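Side-chain contacts in uncharacterized protein (Kutzneria albida DSM 43870, PDB 5M6Q), which probably acts as a microbial transglutaminase, cross-linking proteins by transferring the gamma-glutamyl group of a glutamine side chain to an amine: residues A[200-205]-A[213-218]; A[162-167]-A[171-176]. All coordinates share one frame; numbering follows the deposited sequence.

How the contacts relate
Both contacts pack short segments against the antiparallel sheet of the microbial transglutaminase fold, at centres about 13 Å apart. Contact 1, about 10 Å from the centre of the chain, joins helix 202-205 to strand 214-223; two of its four touching residues are buried and none is exposed. Contact 2, about 13 Å out, lays an irregular loop against the start of strand 174-179, with three of seven touching residues buried and one, Val171, exposed. Contact 1 is direct side-chain touching over 133 Å², whereas contact 2 buries 274 Å² and is aromatic and water-bridged. They meet where Tyr205 OH comes 3.1 Å from Gly176 N.

Contact 1 (A[200-205]-A[213-218]); sequences STLRHY and DEQVFT
One turn of helix, 202-205, lies over the antiparallel sheet of the microbial transglutaminase fold and reaches strand 214-223 through Leu202 and Tyr205 on one side and Gln215 and Phe217 on the other. The backbones stay well apart, with Leu202 CA 11.3 Å from Phe217 CA, so side chains alone span the gap. One branch of Leu202, CD1, meets the rim of the Phe217 ring in the ring plane, 3.9 Å from CE1; this is the apolar half of the contact. Leu70 of helix 70-84 also packs on both residues.

The second half is an amide against an aromatic edge. The Gln215 chain is extended, its CG trans to the backbone N (chi1 -180°), which carries the amide out from the strand to the helix. There NE2 lies 3.7 Å from Tyr205 CE2, near the plane of the tyrosine ring, and the amide plane stands 86° from it. This is van der Waals contact: the hydrogen bonds of NE2 go to the hydroxyls of Ser128, on the neighbouring strand, and of Ser206, just past the helix. The amide thus ties the strand to the helix end as well as touching the ring.

At the other end of the turn, Thr201 occupies the N-cap, its OG1 accepting from His204 N at 3.0 Å with an N-H...O angle of 153°. Strand 214-223 itself opens with a classic beta bulge, Asp213 and Glu214 both facing Phe131. Taken together, these features describe an N-capped helical turn packed by side chains on an antiparallel sheet.

Contact 2 (A[162-167]-A[171-176]); sequences YRYRAR and VNFDYG
Tyr162, Tyr164 and Ala166 of the irregular loop 162-167 meet Phe173 and Asn172 at the entry to strand 174-179 of the transglutaminase sheet. The chain largely reverses between the two segments, the end-to-end directions of their touching parts being 133° apart, and they are joined by aromatic rings, by a close backbone approach and by water.

The aromatic contacts centre on Phe173. Tyr164 brings its ring edge to it, CD1 lying 3.9 Å from Phe173 CE2, and the two side chains meet at a slant. Tyr162 approaches at about a right angle, its OH at the edge of the Phe173 ring, 4.0 Å from CD2. The phenylalanine CG sits between the backbone N and carbonyl carbon (chi1 48°), a setting in which one ring face lies under Asn172 OD1, 3.2 Å above the plane and over the centre, while Tyr175 CE1 covers the rim of the opposite face.

The backbone approach is at Ala166 and Asn172, whose CA atoms are 3.8 Å apart. Here the methyl CB of Ala166 rests 3.5 Å from Asn172 CA, and Asn172 CB in turn faces the carbonyl oxygen of Tyr164.

Three waters supply the polar links. One accepts from Tyr162 OH and donates to the carbonyls of Arg165 and Asn172, while another joins Arg167 N to the carbonyl of Val171. Lys129 NZ is bonded to both Tyr162 OH and Tyr175 OH, which places a probable positive charge beside the two phenols. The third water lies in the plane of the Tyr164 ring and bridges hydroxyls, 2.6 Å from Tyr164 OH and likewise 2.6 Å from Tyr175 OH.

Contact 1 (A[200-205]-A[213-218])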
ATOM      1  N   SER A 200       5.990  12.110  -3.609  1.00 19.96           N
ATOM      2  CA  SER A 200       4.949  13.062  -4.015  1.00 24.19           C
ATOM      3  C   SER A 200       4.018  13.487  -2.898  1.00 23.33           C
ATOM      4  O   SER A 200       3.854  12.779  -1.899  1.00 22.67           O
ATOM      5  CB  SER A 200       4.110  12.471  -5.144  1.00 23.54           C
ATOM      6  OG  SER A 200       4.922  12.210  -6.269  1.00 24.97           O
ATOM      7  N   THR A 201       3.401  14.648  -3.070  1.00 22.75           N
ATOM      8  CA  THR A 201       2.232  14.956  -2.266  1.00 22.20           C
ATOM      9  C   THR A 201       1.132  13.986  -2.674  1.00 21.16           C
ATOM     10  O   THR A 201       1.144  13.455  -3.788  1.00 18.71           O
ATOM     11  CB  THR A 201       1.719  16.375  -2.483  1.00 21.99           C
ATOM     12  OG1 THR A 201       1.219  16.466  -3.812  1.00 19.74           O
ATOM     13  CG2 THR A 201       2.816  17.420  -2.271  1.00 21.07           C
ATOM     14  N   LEU A 202       0.161  13.777  -1.789  1.00 20.23           N
ATOM     15  CA  LEU A 202      -0.992  12.953  -2.115  1.00 20.34           C
ATOM     16  C   LEU A 202      -1.743  13.493  -3.321  1.00 22.42           C
ATOM     17  O   LEU A 202      -2.142  12.730  -4.191  1.00 22.02           O
ATOM     18  CB  LEU A 202      -1.942  12.847  -0.918  1.00 21.56           C
ATOM     19  CG  LEU A 202      -3.196  12.030  -1.243  1.00 26.77           C
ATOM     20  CD1 LEU A 202      -2.834  10.588  -1.587  1.00 23.80           C
ATOM     21  CD2 LEU A 202      -4.225  12.095  -0.114  1.00 26.90           C
ATOM     22  N   ARG A 203      -1.927  14.811  -3.390  1.00 22.38           N
ATOM     23  CA  ARG A 203      -2.609  15.389  -4.538  1.00 21.85           C
ATOM     24  C   ARG A 203      -1.883  15.046  -5.852  1.00 23.67           C
ATOM     25  O   ARG A 203      -2.511  14.756  -6.860  1.00 22.39           O
ATOM     26  CB  ARG A 203      -2.727  16.913  -4.411  1.00 25.40           C
ATOM     27  CG  ARG A 203      -3.539  17.528  -5.541  1.00 32.86           C
ATOM     28  CD  ARG A 203      -3.551  19.054  -5.524  1.00 38.59           C
ATOM     29  NE  ARG A 203      -3.587  19.605  -4.172  1.00 56.96           N
ATOM     30  CZ  ARG A 203      -4.668  19.647  -3.395  1.00 62.26           C
ATOM     31  NH1 ARG A 203      -5.828  19.156  -3.822  1.00 66.06           N
ATOM     32  NH2 ARG A 203      -4.584  20.178  -2.179  1.00 58.60           N
ATOM     33  N   HIS A 204      -0.561  15.092  -5.847  1.00 18.87           N
ATOM     34  CA  HIS A 204       0.163  14.840  -7.077  1.00 18.25           C
ATOM     35  C   HIS A 204       0.105  13.360  -7.440  1.00 23.10           C
ATOM     36  O   HIS A 204      -0.113  12.994  -8.604  1.00 22.79           O
ATOM     37  CB  HIS A 204       1.609  15.299  -6.953  1.00 22.01           C
ATOM     38  CG  HIS A 204       2.433  14.977  -8.155  1.00 26.28           C
ATOM     39  ND1 HIS A 204       2.337  15.687  -9.329  1.00 25.67           N
ATOM     40  CD2 HIS A 204       3.338  13.996  -8.376  1.00 26.63           C
ATOM     41  CE1 HIS A 204       3.158  15.166 -10.220  1.00 28.32           C
ATOM     42  NE2 HIS A 204       3.781  14.143  -9.668  1.00 28.83           N
ATOM     43  N   TYR A 205       0.307  12.509  -6.435  1.00 21.91           N
ATOM     44  CA  TYR A 205       0.203  11.071  -6.635  1.00 17.94           C
ATOM     45  C   TYR A 205      -1.191  10.698  -7.181  1.00 21.36           C
ATOM     46  O   TYR A 205      -1.322   9.800  -8.010  1.00 20.19           O
ATOM     47  CB  TYR A 205       0.489  10.306  -5.329  1.00 16.83           C
ATOM     48  CG  TYR A 205       0.254   8.824  -5.517  1.00 21.22           C
ATOM     49  CD1 TYR A 205       1.155   8.051  -6.248  1.00 20.08           C
ATOM     50  CD2 TYR A 205      -0.902   8.214  -5.041  1.00 23.52           C
ATOM     51  CE1 TYR A 205       0.933   6.693  -6.454  1.00 22.78           C
ATOM     52  CE2 TYR A 205      -1.134   6.856  -5.248  1.00 18.82           C
ATOM     53  CZ  TYR A 205      -0.208   6.111  -5.956  1.00 22.17           C
ATOM     54  OH  TYR A 205      -0.434   4.770  -6.189  1.00 23.06           O
ATOM     55  N   ASP A 213      -8.817   4.825 -13.305  1.00 28.39           N
ATOM     56  CA  ASP A 213     -10.048   5.492 -12.872  1.00 30.55           C
ATOM     57  C   ASP A 213     -10.470   5.094 -11.452  1.00 24.56           C
ATOM     58  O   ASP A 213     -11.532   5.493 -10.971  1.00 28.08           O
ATOM     59  CB  ASP A 213     -11.189   5.243 -13.870  1.00 28.97           C
ATOM     60  CG  ASP A 213     -11.541   3.772 -14.037  1.00 30.18           C
ATOM     61  OD1 ASP A 213     -10.757   2.886 -13.630  1.00 26.86           O
ATOM     62  OD2 ASP A 213     -12.626   3.499 -14.600  1.00 35.39           O
ATOM     63  N   GLU A 214      -9.612   4.346 -10.785  1.00 20.54           N
ATOM     64  CA  GLU A 214      -9.838   3.907  -9.411  1.00 23.96           C
ATOM     65  C   GLU A 214      -8.607   4.146  -8.553  1.00 25.24           C
ATOM     66  O   GLU A 214      -7.481   4.023  -9.022  1.00 20.35           O
ATOM     67  CB  GLU A 214     -10.190   2.407  -9.350  1.00 22.86           C
ATOM     68  CG  GLU A 214     -11.469   2.013 -10.077  1.00 23.52           C
ATOM     69  CD  GLU A 214     -12.750   2.582  -9.449  1.00 31.96           C
ATOM     70  OE1 GLU A 214     -12.730   3.054  -8.275  1.00 27.25           O
ATOM     71  OE2 GLU A 214     -13.792   2.549 -10.150  1.00 35.64           O
ATOM     72  N   GLN A 215      -8.843   4.478  -7.291  1.00 22.14           N
ATOM     73  CA  GLN A 215      -7.783   4.608  -6.312  1.00 24.12           C
ATOM     74  C   GLN A 215      -8.303   4.095  -4.983  1.00 22.33           C
ATOM     75  O   GLN A 215      -9.413   4.436  -4.580  1.00 24.78           O
ATOM     76  CB  GLN A 215      -7.316   6.063  -6.189  1.00 20.91           C
ATOM     77  CG  GLN A 215      -6.193   6.244  -5.173  1.00 22.00           C
ATOM     78  CD  GLN A 215      -5.528   7.608  -5.282  1.00 25.39           C
ATOM     79  OE1 GLN A 215      -5.828   8.376  -6.185  1.00 27.51           O
ATOM     80  NE2 GLN A 215      -4.618   7.908  -4.364  1.00 21.25           N
ATOM     81  N   VAL A 216      -7.508   3.257  -4.323  1.00 19.62           N
ATOM     82  CA  VAL A 216      -7.832   2.747  -2.995  1.00 22.27           C
ATOM     83  C   VAL A 216      -6.692   3.035  -2.027  1.00 23.62           C
ATOM     84  O   VAL A 216      -5.559   3.246  -2.428  1.00 20.14           O
ATOM     85  CB  VAL A 216      -8.121   1.221  -3.009  1.00 22.78           C
ATOM     86  CG1 VAL A 216      -9.358   0.904  -3.845  1.00 19.16           C
ATOM     87  CG2 VAL A 216      -6.914   0.455  -3.515  1.00 19.22           C
ATOM     88  N   PHE A 217      -7.017   3.029  -0.740  1.00 20.53           N
ATOM     89  CA  PHE A 217      -6.034   3.168   0.301  1.00 22.76           C
ATOM     90  C   PHE A 217      -6.080   1.886   1.111  1.00 20.55           C
ATOM     91  O   PHE A 217      -7.128   1.500   1.630  1.00 23.35           O
ATOM     92  CB  PHE A 217      -6.321   4.402   1.153  1.00 22.92           C
ATOM     93  CG  PHE A 217      -6.243   5.677   0.376  1.00 23.95           C
ATOM     94  CD1 PHE A 217      -5.045   6.368   0.284  1.00 23.25           C
ATOM     95  CD2 PHE A 217      -7.343   6.148  -0.313  1.00 25.26           C
ATOM     96  CE1 PHE A 217      -4.967   7.525  -0.447  1.00 21.83           C
ATOM     97  CE2 PHE A 217      -7.266   7.306  -1.047  1.00 26.78           C
ATOM     98  CZ  PHE A 217      -6.082   7.990  -1.116  1.00 20.15           C
ATOM     99  N   THR A 218      -4.928   1.248   1.218  1.00 19.07           N
ATOM    100  CA  THR A 218      -4.852  -0.139   1.634  1.00 20.00           C
ATOM    101  C   THR A 218      -4.003  -0.261   2.867  1.00 18.30           C
ATOM    102  O   THR A 218      -2.959   0.375   2.988  1.00 21.16           O
ATOM    103  CB  THR A 218      -4.277  -1.018   0.500  1.00 20.11           C
ATOM    104  OG1 THR A 218      -5.122  -0.897  -0.647  1.00 24.12           O
ATOM    105  CG2 THR A 218      -4.184  -2.490   0.922  1.00 21.32           C
TER

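Contact 2 (A[162-167]-A[171-176])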
ATOM      1  N   TYR A 162     -10.082  -8.277  -8.801  1.00 29.48           N
ATOM      2  CA  TYR A 162      -8.997  -7.558  -9.452  1.00 27.35           C
ATOM      3  C   TYR A 162      -7.967  -8.502 -10.084  1.00 30.24           C
ATOM      4  O   TYR A 162      -7.508  -9.442  -9.447  1.00 30.15           O
ATOM      5  CB  TYR A 162      -8.324  -6.613  -8.454  1.00 26.68           C
ATOM      6  CG  TYR A 162      -7.241  -5.810  -9.097  1.00 25.93           C
ATOM      7  CD1 TYR A 162      -7.550  -4.798 -10.008  1.00 23.48           C
ATOM      8  CD2 TYR A 162      -5.910  -6.077  -8.831  1.00 24.90           C
ATOM      9  CE1 TYR A 162      -6.558  -4.074 -10.631  1.00 24.39           C
ATOM     10  CE2 TYR A 162      -4.917  -5.355  -9.431  1.00 28.27           C
ATOM     11  CZ  TYR A 162      -5.247  -4.347 -10.329  1.00 30.85           C
ATOM     12  OH  TYR A 162      -4.252  -3.627 -10.929  1.00 28.70           O
ATOM     13  N   ARG A 163      -7.607  -8.243 -11.339  1.00 30.82           N
ATOM     14  CA  ARG A 163      -6.726  -9.142 -12.107  1.00 26.95           C
ATOM     15  C   ARG A 163      -5.464  -8.468 -12.655  1.00 26.08           C
ATOM     16  O   ARG A 163      -4.816  -9.015 -13.546  1.00 27.89           O
ATOM     17  CB  ARG A 163      -7.484  -9.740 -13.297  1.00 34.12           C
ATOM     18  CG  ARG A 163      -8.860 -10.275 -12.993  1.00 42.57           C
ATOM     19  CD  ARG A 163      -9.556 -10.740 -14.275  1.00 50.47           C
ATOM     20  NE  ARG A 163      -8.665 -11.520 -15.137  1.00 60.76           N
ATOM     21  CZ  ARG A 163      -8.364 -11.213 -16.399  1.00 64.85           C
ATOM     22  NH1 ARG A 163      -8.898 -10.137 -16.978  1.00 48.11           N
ATOM     23  NH2 ARG A 163      -7.531 -11.992 -17.087  1.00 57.48           N
ATOM     24  N   TYR A 164      -5.139  -7.276 -12.163  1.00 24.85           N
ATOM     25  CA  TYR A 164      -3.977  -6.519 -12.643  1.00 23.73           C
ATOM     26  C   TYR A 164      -4.016  -6.199 -14.141  1.00 24.88           C
ATOM     27  O   TYR A 164      -2.967  -6.034 -14.769  1.00 24.60           O
ATOM     28  CB  TYR A 164      -2.680  -7.266 -12.329  1.00 25.77           C
ATOM     29  CG  TYR A 164      -2.454  -7.476 -10.854  1.00 24.08           C
ATOM     30  CD1 TYR A 164      -1.795  -6.524 -10.087  1.00 24.42           C
ATOM     31  CD2 TYR A 164      -2.905  -8.627 -10.227  1.00 24.52           C
ATOM     32  CE1 TYR A 164      -1.597  -6.711  -8.737  1.00 28.11           C
ATOM     33  CE2 TYR A 164      -2.711  -8.829  -8.883  1.00 32.32           C
ATOM     34  CZ  TYR A 164      -2.061  -7.876  -8.138  1.00 32.93           C
ATOM     35  OH  TYR A 164      -1.878  -8.098  -6.791  1.00 30.40           O
ATOM     36  N   ARG A 165      -5.215  -6.089 -14.699  1.00 20.44           N
ATOM     37  CA  ARG A 165      -5.369  -5.729 -16.101  1.00 24.51           C
ATOM     38  C   ARG A 165      -5.229  -4.227 -16.325  1.00 28.77           C
ATOM     39  O   ARG A 165      -5.879  -3.441 -15.644  1.00 23.68           O
ATOM     40  CB  ARG A 165      -6.732  -6.175 -16.634  1.00 26.52           C
ATOM     41  CG  ARG A 165      -6.884  -5.889 -18.134  1.00 26.84           C
ATOM     42  CD  ARG A 165      -8.266  -6.248 -18.707  1.00 27.17           C
ATOM     43  NE  ARG A 165      -8.310  -5.931 -20.131  1.00 30.56           N
ATOM     44  CZ  ARG A 165      -9.146  -5.062 -20.682  1.00 34.07           C
ATOM     45  NH1 ARG A 165     -10.042  -4.443 -19.931  1.00 33.24           N
ATOM     46  NH2 ARG A 165      -9.097  -4.823 -21.990  1.00 36.63           N
ATOM     47  N   ALA A 166      -4.412  -3.838 -17.305  1.00 24.99           N
ATOM     48  CA  ALA A 166      -4.257  -2.432 -17.677  1.00 24.03           C
ATOM     49  C   ALA A 166      -5.363  -1.971 -18.610  1.00 26.85           C
ATOM     50  O   ALA A 166      -5.881  -2.749 -19.407  1.00 28.61           O
ATOM     51  CB  ALA A 166      -2.912  -2.195 -18.343  1.00 22.87           C
ATOM     52  N   ARG A 167      -5.707  -0.693 -18.529  1.00 27.54           N
ATOM     53  CA  ARG A 167      -6.382  -0.056 -19.645  1.00 27.74           C
ATOM     54  C   ARG A 167      -5.490  -0.205 -20.889  1.00 26.17           C
ATOM     55  O   ARG A 167      -4.316   0.154 -20.853  1.00 25.63           O
ATOM     56  CB  ARG A 167      -6.665   1.411 -19.348  1.00 25.21           C
ATOM     57  CG  ARG A 167      -7.407   2.088 -20.487  1.00 25.74           C
ATOM     58  CD  ARG A 167      -7.758   3.507 -20.201  1.00 32.78           C
ATOM     59  NE  ARG A 167      -8.535   4.037 -21.313  1.00 33.82           N
ATOM     60  CZ  ARG A 167      -8.637   5.321 -21.627  1.00 37.51           C
ATOM     61  NH1 ARG A 167      -8.008   6.240 -20.905  1.00 28.98           N
ATOM     62  NH2 ARG A 167      -9.380   5.677 -22.666  1.00 30.24           N
ATOM     63  N   VAL A 171      -0.392   2.002 -18.423  1.00 29.77           N
ATOM     64  CA  VAL A 171       0.277   1.216 -17.382  1.00 28.01           C
ATOM     65  C   VAL A 171      -0.788   0.552 -16.495  1.00 25.70           C
ATOM     66  O   VAL A 171      -1.842   1.143 -16.257  1.00 27.40           O
ATOM     67  CB  VAL A 171       1.234   2.103 -16.555  1.00 30.15           C
ATOM     68  CG1 VAL A 171       1.969   1.290 -15.502  1.00 27.73           C
ATOM     69  CG2 VAL A 171       2.228   2.807 -17.472  1.00 35.22           C
ATOM     70  N   ASN A 172      -0.521  -0.658 -16.006  1.00 27.47           N
ATOM     71  CA  ASN A 172      -1.522  -1.389 -15.221  1.00 29.64           C
ATOM     72  C   ASN A 172      -1.886  -0.689 -13.901  1.00 23.59           C
ATOM     73  O   ASN A 172      -3.064  -0.576 -13.556  1.00 25.67           O
ATOM     74  CB  ASN A 172      -1.050  -2.823 -14.932  1.00 31.45           C
ATOM     75  CG  ASN A 172       0.419  -2.901 -14.522  1.00 34.45           C
ATOM     76  OD1 ASN A 172       1.033  -1.909 -14.119  1.00 38.41           O
ATOM     77  ND2 ASN A 172       0.990  -4.092 -14.626  1.00 38.74           N
ATOM     78  N   PHE A 173      -0.889  -0.202 -13.175  1.00 23.45           N
ATOM     79  CA  PHE A 173      -1.169   0.335 -11.856  1.00 23.66           C
ATOM     80  C   PHE A 173      -0.153   1.378 -11.413  1.00 24.29           C
ATOM     81  O   PHE A 173       0.878   1.565 -12.046  1.00 23.84           O
ATOM     82  CB  PHE A 173      -1.220  -0.811 -10.832  1.00 25.03           C
ATOM     83  CG  PHE A 173      -0.056  -1.763 -10.922  1.00 28.17           C
ATOM     84  CD1 PHE A 173       1.243  -1.326 -10.689  1.00 27.24           C
ATOM     85  CD2 PHE A 173      -0.263  -3.094 -11.244  1.00 28.53           C
ATOM     86  CE1 PHE A 173       2.320  -2.201 -10.769  1.00 28.70           C
ATOM     87  CE2 PHE A 173       0.812  -3.978 -11.333  1.00 29.28           C
ATOM     88  CZ  PHE A 173       2.104  -3.525 -11.088  1.00 32.93           C
ATOM     89  N   ASP A 174      -0.463   2.055 -10.313  1.00 21.12           N
ATOM     90  CA  ASP A 174       0.559   2.732  -9.538  1.00 22.58           C
ATOM     91  C   ASP A 174       0.366   2.306  -8.087  1.00 19.85           C
ATOM     92  O   ASP A 174      -0.763   2.013  -7.654  1.00 21.36           O
ATOM     93  CB  ASP A 174       0.482   4.260  -9.694  1.00 23.58           C
ATOM     94  CG  ASP A 174       1.834   4.956  -9.433  1.00 30.06           C
ATOM     95  OD1 ASP A 174       2.808   4.288  -9.019  1.00 27.60           O
ATOM     96  OD2 ASP A 174       1.933   6.180  -9.650  1.00 36.58           O
ATOM     97  N   TYR A 175       1.472   2.217  -7.366  1.00 19.93           N
ATOM     98  CA  TYR A 175       1.483   2.000  -5.921  1.00 19.86           C
ATOM     99  C   TYR A 175       2.214   3.134  -5.272  1.00 22.39           C
ATOM    100  O   TYR A 175       3.302   3.486  -5.718  1.00 20.34           O
ATOM    101  CB  TYR A 175       2.196   0.698  -5.555  1.00 19.55           C
ATOM    102  CG  TYR A 175       1.390  -0.527  -5.856  1.00 22.07           C
ATOM    103  CD1 TYR A 175       1.345  -1.054  -7.142  1.00 20.62           C
ATOM    104  CD2 TYR A 175       0.659  -1.150  -4.859  1.00 21.50           C
ATOM    105  CE1 TYR A 175       0.581  -2.194  -7.422  1.00 26.58           C
ATOM    106  CE2 TYR A 175      -0.102  -2.287  -5.129  1.00 23.23           C
ATOM    107  CZ  TYR A 175      -0.131  -2.801  -6.408  1.00 24.19           C
ATOM    108  OH  TYR A 175      -0.890  -3.923  -6.664  1.00 30.03           O
ATOM    109  N   GLY A 176       1.647   3.675  -4.200  1.00 20.05           N
ATOM    110  CA  GLY A 176       2.301   4.724  -3.447  1.00 18.96           C
ATOM    111  C   GLY A 176       2.397   4.373  -1.975  1.00 20.84           C
ATOM    112  O   GLY A 176       1.392   4.182  -1.305  1.00 19.69           O
TER
HETATM  113  O   HOH W   1      -5.294  -1.934 -13.259  1.00 28.53           O
HETATM  114  O   HOH W   2      -0.879  -6.162  -5.382  1.00 27.29           O
HETATM  115  O   HOH W   3      -4.405   1.086 -16.661  1.00 22.76           O